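Local coordinates for glycoside hydrolase 15-related protein (PDB 5Z3E) that hydrolyses the alpha-1,6-glucosidic linkage of isomaltose from its non-reducing end, releasing beta-D-glucose and D-glucose, at residues T64-D76 and G128-D140. The protein carries 1 engineered substitution. Sequence-based numbering, arbitrary orientation.
Sequences TFSAYRGYAWLRD and GMLPTRFTFDGND
The backbone oxygen F134 O accepts A72 N at 2.9 Å, nearly straight (167°), and also meets the CA-H of Y71, a weaker contact with CA 3.3 Å away. With F134 N to A72 O returning the bond, this makes a minimal two-stranded antiparallel sheet in a largely helical glycoside hydrolase family 15 enzyme, just ahead of helix 74-87. Small A72 and flat F134 share one face, both touching W99 of helix 90-105. R133 reaches across to Y71 and W73, nearly straight beyond CB (chi2 -168°), long and apolar enough to lie against two rings: CD lies over a face of Y71, 4.2 Å from its centroid, while CG packs off-centre on the six-membered ring of W73. Its NH1 then bonds A67 O at 2.9 Å. Cut back to alanine, R133 would probably leave A67 O without this donor and strip the faces of Y71 and W73 of their aliphatic cover. W73 lies close to E198, the probable proton donor, so this contact adjoins the active site. At phi 89° a side chain on G70 would collide with the carbonyl oxygen of R69, so glycine fits; G70 O sits over the centre of the F136 ring, and one water joins it to F136 N.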
ATOM      1  N   THR A  64      -2.061  14.213  12.801  1.00 18.95           N
ATOM      2  CA  THR A  64      -1.827  15.641  12.996  1.00 20.41           C
ATOM      3  C   THR A  64      -1.713  16.426  11.720  1.00 19.13           C
ATOM      4  O   THR A  64      -1.379  17.621  11.755  1.00 23.74           O
ATOM      5  CB  THR A  64      -0.576  15.921  13.831  1.00 23.98           C
ATOM      6  OG1 THR A  64       0.556  15.421  13.113  1.00 23.38           O
ATOM      7  CG2 THR A  64      -0.679  15.227  15.155  1.00 31.28           C
ATOM      8  N   PHE A  65      -2.058  15.819  10.602  1.00 17.43           N
ATOM      9  CA  PHE A  65      -2.007  16.514   9.321  1.00 16.73           C
ATOM     10  C   PHE A  65      -3.421  16.953   9.024  1.00 16.91           C
ATOM     11  O   PHE A  65      -4.303  16.138   8.841  1.00 16.80           O
ATOM     12  CB  PHE A  65      -1.465  15.608   8.220  1.00 17.24           C
ATOM     13  CG  PHE A  65      -1.221  16.313   6.924  1.00 17.78           C
ATOM     14  CD1 PHE A  65      -0.221  17.271   6.826  1.00 18.24           C
ATOM     15  CD2 PHE A  65      -1.958  16.025   5.792  1.00 18.61           C
ATOM     16  CE1 PHE A  65       0.002  17.918   5.651  1.00 19.79           C
ATOM     17  CE2 PHE A  65      -1.705  16.650   4.593  1.00 20.08           C
ATOM     18  CZ  PHE A  65      -0.721  17.628   4.531  1.00 20.15           C
ATOM     19  N   SER A  66      -3.677  18.250   9.050  1.00 20.47           N
ATOM     20  CA  SER A  66      -5.050  18.766   9.045  1.00 24.29           C
ATOM     21  C   SER A  66      -5.923  18.189   7.948  1.00 21.09           C
ATOM     22  O   SER A  66      -7.064  17.815   8.204  1.00 21.62           O
ATOM     23  CB  SER A  66      -5.045  20.284   8.983  1.00 33.31           C
ATOM     24  OG  SER A  66      -4.571  20.665  10.243  1.00 46.97           O
ATOM     25  N   ALA A  67      -5.405  18.148   6.721  1.00 19.94           N
ATOM     26  CA  ALA A  67      -6.189  17.698   5.571  1.00 20.38           C
ATOM     27  C   ALA A  67      -6.632  16.249   5.696  1.00 17.46           C
ATOM     28  O   ALA A  67      -7.612  15.859   5.056  1.00 18.19           O
ATOM     29  CB  ALA A  67      -5.404  17.895   4.287  1.00 25.36           C
ATOM     30  N   TYR A  68      -5.870  15.423   6.432  1.00 15.49           N
ATOM     31  CA  TYR A  68      -6.162  13.994   6.559  1.00 14.27           C
ATOM     32  C   TYR A  68      -6.770  13.625   7.910  1.00 14.41           C
ATOM     33  O   TYR A  68      -7.115  12.458   8.114  1.00 13.85           O
ATOM     34  CB  TYR A  68      -4.905  13.155   6.356  1.00 15.31           C
ATOM     35  CG  TYR A  68      -4.249  13.255   5.011  1.00 15.28           C
ATOM     36  CD1 TYR A  68      -4.835  13.912   3.945  1.00 18.05           C
ATOM     37  CD2 TYR A  68      -3.012  12.642   4.819  1.00 18.18           C
ATOM     38  CE1 TYR A  68      -4.180  13.994   2.725  1.00 20.32           C
ATOM     39  CE2 TYR A  68      -2.349  12.741   3.599  1.00 21.92           C
ATOM     40  CZ  TYR A  68      -2.941  13.434   2.560  1.00 22.26           C
ATOM     41  OH  TYR A  68      -2.291  13.513   1.342  1.00 27.88           O
ATOM     42  N   ARG A  69      -6.873  14.552   8.831  1.00 16.73           N
ATOM     43  CA  ARG A  69      -7.354  14.240  10.184  1.00 17.41           C
ATOM     44  C   ARG A  69      -8.762  13.697  10.107  1.00 15.49           C
ATOM     45  O   ARG A  69      -9.630  14.235   9.401  1.00 17.61           O
ATOM     46  CB  ARG A  69      -7.347  15.487  11.062  1.00 23.17           C
ATOM     47  CG  ARG A  69      -7.513  15.194  12.526  1.00 28.69           C
ATOM     48  CD  ARG A  69      -7.367  16.435  13.450  1.00 42.49           C
ATOM     49  NE  ARG A  69      -6.372  17.367  12.944  1.00 63.61           N
ATOM     50  CZ  ARG A  69      -5.255  17.743  13.594  1.00108.46           C
ATOM     51  NH1 ARG A  69      -4.943  17.249  14.799  1.00122.17           N
ATOM     52  NH2 ARG A  69      -4.420  18.619  13.028  1.00 69.79           N
ATOM     53  N   GLY A  70      -8.975  12.592  10.814  1.00 14.55           N
ATOM     54  CA  GLY A  70     -10.267  11.949  10.876  1.00 14.44           C
ATOM     55  C   GLY A  70     -10.509  10.911   9.796  1.00 12.20           C
ATOM     56  O   GLY A  70     -11.594  10.325   9.770  1.00 13.26           O
ATOM     57  N   TYR A  71      -9.526  10.632   8.946  1.00 10.86           N
ATOM     58  CA  TYR A  71      -9.701   9.699   7.847  1.00 10.61           C
ATOM     59  C   TYR A  71      -8.737   8.530   7.908  1.00 10.01           C
ATOM     60  O   TYR A  71      -7.581   8.644   8.344  1.00 11.22           O
ATOM     61  CB  TYR A  71      -9.570  10.408   6.501  1.00 11.10           C
ATOM     62  CG  TYR A  71     -10.576  11.526   6.335  1.00 11.10           C
ATOM     63  CD1 TYR A  71     -11.927  11.264   6.278  1.00 11.37           C
ATOM     64  CD2 TYR A  71     -10.174  12.845   6.249  1.00 13.22           C
ATOM     65  CE1 TYR A  71     -12.852  12.283   6.149  1.00 12.60           C
ATOM     66  CE2 TYR A  71     -11.093  13.868   6.109  1.00 14.18           C
ATOM     67  CZ  TYR A  71     -12.428  13.583   6.042  1.00 13.75           C
ATOM     68  OH  TYR A  71     -13.356  14.590   5.902  1.00 17.46           O
ATOM     69  N   ALA A  72      -9.234   7.407   7.404  1.00  9.65           N
ATOM     70  CA  ALA A  72      -8.490   6.171   7.248  1.00  9.48           C
ATOM     71  C   ALA A  72      -8.524   5.733   5.797  1.00  9.25           C
ATOM     72  O   ALA A  72      -9.541   5.888   5.118  1.00 10.03           O
ATOM     73  CB  ALA A  72      -9.074   5.092   8.116  1.00 10.84           C
ATOM     74  N   TRP A  73      -7.416   5.155   5.347  1.00  8.92           N
ATOM     75  CA  TRP A  73      -7.282   4.573   4.032  1.00  8.43           C
ATOM     76  C   TRP A  73      -6.974   3.095   4.176  1.00  8.24           C
ATOM     77  O   TRP A  73      -6.177   2.694   5.035  1.00  8.81           O
ATOM     78  CB  TRP A  73      -6.121   5.196   3.267  1.00  9.31           C
ATOM     79  CG  TRP A  73      -6.338   6.529   2.620  1.00  9.97           C
ATOM     80  CD1 TRP A  73      -6.372   6.738   1.275  1.00 11.43           C
ATOM     81  CD2 TRP A  73      -6.430   7.823   3.220  1.00 11.11           C
ATOM     82  NE1 TRP A  73      -6.494   8.060   0.987  1.00 13.68           N
ATOM     83  CE2 TRP A  73      -6.523   8.763   2.164  1.00 13.17           C
ATOM     84  CE3 TRP A  73      -6.415   8.304   4.537  1.00 11.66           C
ATOM     85  CZ2 TRP A  73      -6.569  10.135   2.389  1.00 14.98           C
ATOM     86  CZ3 TRP A  73      -6.479   9.674   4.768  1.00 13.51           C
ATOM     87  CH2 TRP A  73      -6.557  10.575   3.691  1.00 14.99           C
ATOM     88  N   LEU A  74      -7.551   2.270   3.306  1.00  7.44           N
ATOM     89  CA  LEU A  74      -7.219   0.858   3.297  1.00  7.36           C
ATOM     90  C   LEU A  74      -5.775   0.598   2.855  1.00  7.26           C
ATOM     91  O   LEU A  74      -5.164  -0.358   3.329  1.00  7.52           O
ATOM     92  CB  LEU A  74      -8.191   0.052   2.431  1.00  7.45           C
ATOM     93  CG  LEU A  74      -9.626   0.093   2.883  1.00 10.23           C
ATOM     94  CD1 LEU A  74     -10.450  -0.852   2.029  1.00 14.00           C
ATOM     95  CD2 LEU A  74      -9.789  -0.218   4.326  1.00 13.56           C
ATOM     96  N   ARG A  75      -5.227   1.419   1.958  1.00  7.35           N
ATOM     97  CA  ARG A  75      -3.826   1.277   1.539  1.00  7.78           C
ATOM     98  C   ARG A  75      -2.899   1.477   2.734  1.00  7.35           C
ATOM     99  O   ARG A  75      -2.177   0.574   3.154  1.00  7.95           O
ATOM    100  CB  ARG A  75      -3.537   2.250   0.403  1.00  8.01           C
ATOM    101  CG  ARG A  75      -2.076   2.420   0.060  1.00  8.11           C
ATOM    102  CD  ARG A  75      -1.884   3.265  -1.180  1.00  8.61           C
ATOM    103  NE  ARG A  75      -2.383   4.602  -1.003  1.00 10.14           N
ATOM    104  CZ  ARG A  75      -3.474   5.113  -1.582  1.00 13.05           C
ATOM    105  NH1 ARG A  75      -3.866   6.320  -1.237  1.00 18.23           N
ATOM    106  NH2 ARG A  75      -4.123   4.433  -2.499  1.00 15.01           N
ATOM    107  N   ASP A  76      -2.945   2.678   3.316  1.00  7.79           N
ATOM    108  CA  ASP A  76      -2.081   2.963   4.454  1.00  7.97           C
ATOM    109  C   ASP A  76      -2.330   1.953   5.560  1.00  7.81           C
ATOM    110  O   ASP A  76      -1.412   1.454   6.207  1.00  8.35           O
ATOM    111  CB  ASP A  76      -2.346   4.354   5.027  1.00  8.75           C
ATOM    112  CG  ASP A  76      -2.057   5.493   4.074  1.00  9.15           C
ATOM    113  OD1 ASP A  76      -2.563   5.419   2.936  1.00  9.20           O
ATOM    114  OD2 ASP A  76      -1.351   6.448   4.486  1.00 10.18           O
ATOM    115  N   GLY A 128     -20.355   6.698  -8.174  1.00 10.67           N
ATOM    116  CA  GLY A 128     -21.110   5.698  -7.442  1.00 11.83           C
ATOM    117  C   GLY A 128     -20.273   4.585  -6.815  1.00 10.25           C
ATOM    118  O   GLY A 128     -20.833   3.687  -6.197  1.00 11.50           O
ATOM    119  N   MET A 129     -18.968   4.625  -6.991  1.00  9.57           N
ATOM    120  CA  MET A 129     -18.117   3.528  -6.569  1.00  9.04           C
ATOM    121  C   MET A 129     -17.832   3.573  -5.071  1.00  8.83           C
ATOM    122  O   MET A 129     -18.165   4.523  -4.370  1.00 10.09           O
ATOM    123  CB  MET A 129     -16.839   3.555  -7.414  1.00  8.74           C
ATOM    124  CG  MET A 129     -17.124   3.420  -8.906  1.00  9.22           C
ATOM    125  SD  MET A 129     -17.954   1.882  -9.390  1.00 10.32           S
ATOM    126  CE  MET A 129     -16.568   0.809  -9.411  1.00 10.41           C
ATOM    127  N   LEU A 130     -17.206   2.506  -4.555  1.00  8.68           N
ATOM    128  CA  LEU A 130     -16.807   2.503  -3.150  1.00  8.64           C
ATOM    129  C   LEU A 130     -15.728   3.565  -2.929  1.00  8.68           C
ATOM    130  O   LEU A 130     -14.987   3.928  -3.855  1.00  9.28           O
ATOM    131  CB  LEU A 130     -16.289   1.126  -2.730  1.00  8.83           C
ATOM    132  CG  LEU A 130     -17.262  -0.007  -2.722  1.00  9.98           C
ATOM    133  CD1 LEU A 130     -16.622  -1.265  -2.195  1.00 10.87           C
ATOM    134  CD2 LEU A 130     -18.456   0.328  -1.905  1.00 12.98           C
ATOM    135  N   PRO A 131     -15.632   4.088  -1.714  1.00  9.09           N
ATOM    136  CA  PRO A 131     -14.785   5.261  -1.470  1.00  9.51           C
ATOM    137  C   PRO A 131     -13.314   4.932  -1.266  1.00  9.10           C
ATOM    138  O   PRO A 131     -12.915   3.767  -1.079  1.00 10.13           O
ATOM    139  CB  PRO A 131     -15.379   5.867  -0.208  1.00 10.74           C
ATOM    140  CG  PRO A 131     -15.834   4.647   0.531  1.00 11.05           C
ATOM    141  CD  PRO A 131     -16.439   3.753  -0.534  1.00  9.97           C
ATOM    142  N   THR A 132     -12.545   6.010  -1.267  1.00  8.80           N
ATOM    143  CA  THR A 132     -11.131   6.009  -0.932  1.00  9.09           C
ATOM    144  C   THR A 132     -10.946   6.390   0.537  1.00  9.40           C
ATOM    145  O   THR A 132     -10.452   5.596   1.333  1.00 11.10           O
ATOM    146  CB  THR A 132     -10.400   6.943  -1.882  1.00  9.76           C
ATOM    147  OG1 THR A 132     -10.494   6.338  -3.170  1.00 10.20           O
ATOM    148  CG2 THR A 132      -8.956   7.146  -1.476  1.00 12.00           C
ATOM    149  N   ARG A 133     -11.360   7.575   0.945  1.00  9.47           N
ATOM    150  CA  ARG A 133     -11.291   7.928   2.362  1.00  9.96           C
ATOM    151  C   ARG A 133     -12.474   7.364   3.099  1.00  9.03           C
ATOM    152  O   ARG A 133     -13.610   7.492   2.619  1.00 10.09           O
ATOM    153  CB  ARG A 133     -11.268   9.448   2.573  1.00  9.89           C
ATOM    154  CG  ARG A 133     -10.108  10.152   1.916  1.00 10.68           C
ATOM    155  CD  ARG A 133     -10.003  11.571   2.411  1.00 11.31           C
ATOM    156  NE  ARG A 133      -9.072  12.349   1.612  1.00 11.82           N
ATOM    157  CZ  ARG A 133      -8.557  13.505   2.007  1.00 12.91           C
ATOM    158  NH1 ARG A 133      -8.932  14.046   3.154  1.00 14.64           N
ATOM    159  NH2 ARG A 133      -7.644  14.068   1.285  1.00 15.87           N
ATOM    160  N   PHE A 134     -12.234   6.817   4.283  1.00  9.04           N
ATOM    161  CA  PHE A 134     -13.292   6.413   5.221  1.00  8.84           C
ATOM    162  C   PHE A 134     -13.182   7.256   6.465  1.00  9.07           C
ATOM    163  O   PHE A 134     -12.083   7.527   6.969  1.00 10.01           O
ATOM    164  CB  PHE A 134     -13.140   4.949   5.614  1.00  9.29           C
ATOM    165  CG  PHE A 134     -13.496   3.989   4.537  1.00  9.20           C
ATOM    166  CD1 PHE A 134     -14.806   3.622   4.359  1.00  9.47           C
ATOM    167  CD2 PHE A 134     -12.531   3.466   3.666  1.00 10.02           C
ATOM    168  CE1 PHE A 134     -15.158   2.716   3.370  1.00 10.42           C
ATOM    169  CE2 PHE A 134     -12.888   2.571   2.676  1.00 10.92           C
ATOM    170  CZ  PHE A 134     -14.198   2.186   2.552  1.00 10.69           C
ATOM    171  N   THR A 135     -14.330   7.626   7.011  1.00  9.29           N
ATOM    172  CA  THR A 135     -14.369   8.129   8.365  1.00  9.44           C
ATOM    173  C   THR A 135     -14.204   6.944   9.322  1.00  9.24           C
ATOM    174  O   THR A 135     -14.355   5.776   8.948  1.00  9.12           O
ATOM    175  CB  THR A 135     -15.732   8.834   8.629  1.00 10.52           C
ATOM    176  OG1 THR A 135     -16.778   7.871   8.542  1.00 10.73           O
ATOM    177  CG2 THR A 135     -15.969   9.955   7.625  1.00 11.65           C
ATOM    178  N   PHE A 136     -13.931   7.221  10.598  1.00  9.32           N
ATOM    179  CA  PHE A 136     -13.685   6.150  11.539  1.00  9.81           C
ATOM    180  C   PHE A 136     -14.943   5.349  11.848  1.00  9.45           C
ATOM    181  O   PHE A 136     -14.831   4.208  12.299  1.00 10.99           O
ATOM    182  CB  PHE A 136     -13.020   6.674  12.810  1.00 11.27           C
ATOM    183  CG  PHE A 136     -11.689   7.353  12.584  1.00 11.90           C
ATOM    184  CD1 PHE A 136     -10.830   7.012  11.554  1.00 12.47           C
ATOM    185  CD2 PHE A 136     -11.278   8.385  13.445  1.00 15.23           C
ATOM    186  CE1 PHE A 136      -9.624   7.688  11.359  1.00 14.02           C
ATOM    187  CE2 PHE A 136     -10.053   9.055  13.232  1.00 15.86           C
ATOM    188  CZ  PHE A 136      -9.251   8.707  12.214  1.00 15.48           C
ATOM    189  N   ASP A 137     -16.119   5.934  11.616  1.00  9.62           N
ATOM    190  CA  ASP A 137     -17.393   5.247  11.668  1.00  9.84           C
ATOM    191  C   ASP A 137     -17.818   4.627  10.324  1.00  9.78           C
ATOM    192  O   ASP A 137     -18.948   4.132  10.216  1.00 10.91           O
ATOM    193  CB  ASP A 137     -18.490   6.112  12.311  1.00 10.37           C
ATOM    194  CG  ASP A 137     -18.648   7.493  11.751  1.00 11.73           C
ATOM    195  OD1 ASP A 137     -17.830   7.949  10.951  1.00 13.44           O
ATOM    196  OD2 ASP A 137     -19.559   8.177  12.227  1.00 14.75           O
ATOM    197  N   GLY A 138     -16.908   4.560   9.364  1.00  9.52           N
ATOM    198  CA  GLY A 138     -17.148   3.766   8.174  1.00  9.38           C
ATOM    199  C   GLY A 138     -17.929   4.383   7.034  1.00  9.45           C
ATOM    200  O   GLY A 138     -18.323   3.669   6.117  1.00  9.96           O
ATOM    201  N   ASN A 139     -18.116   5.706   7.076  1.00  9.79           N
ATOM    202  CA  ASN A 139     -18.796   6.424   6.034  1.00  9.96           C
ATOM    203  C   ASN A 139     -17.818   6.914   4.984  1.00  9.50           C
ATOM    204  O   ASN A 139     -16.593   6.982   5.236  1.00 10.17           O
ATOM    205  CB  ASN A 139     -19.582   7.584   6.639  1.00 10.73           C
ATOM    206  CG  ASN A 139     -20.566   7.110   7.676  1.00 11.92           C
ATOM    207  OD1 ASN A 139     -21.203   6.057   7.514  1.00 13.80           O
ATOM    208  ND2 ASN A 139     -20.652   7.779   8.769  1.00 12.63           N
ATOM    209  N   ASP A 140     -18.299   7.300   3.806  1.00 10.86           N
ATOM    210  CA  ASP A 140     -17.443   7.906   2.812  1.00 10.87           C
ATOM    211  C   ASP A 140     -16.863   9.183   3.415  1.00 11.12           C
ATOM    212  O   ASP A 140     -17.598  10.049   3.892  1.00 13.06           O
ATOM    213  CB  ASP A 140     -18.209   8.305   1.550  1.00 11.76           C
ATOM    214  CG  ASP A 140     -18.700   7.137   0.724  1.00 12.63           C
ATOM    215  OD1 ASP A 140     -18.659   6.002   1.190  1.00 13.11           O
ATOM    216  OD2 ASP A 140     -19.130   7.382  -0.398  1.00 15.33           O
TER
HETATM  217  O   HOH W   1     -13.673  10.021  11.401  1.00 14.29           O
HETATM  218  O   HOH W   2      -9.224   3.263   1.273  1.00 10.28           O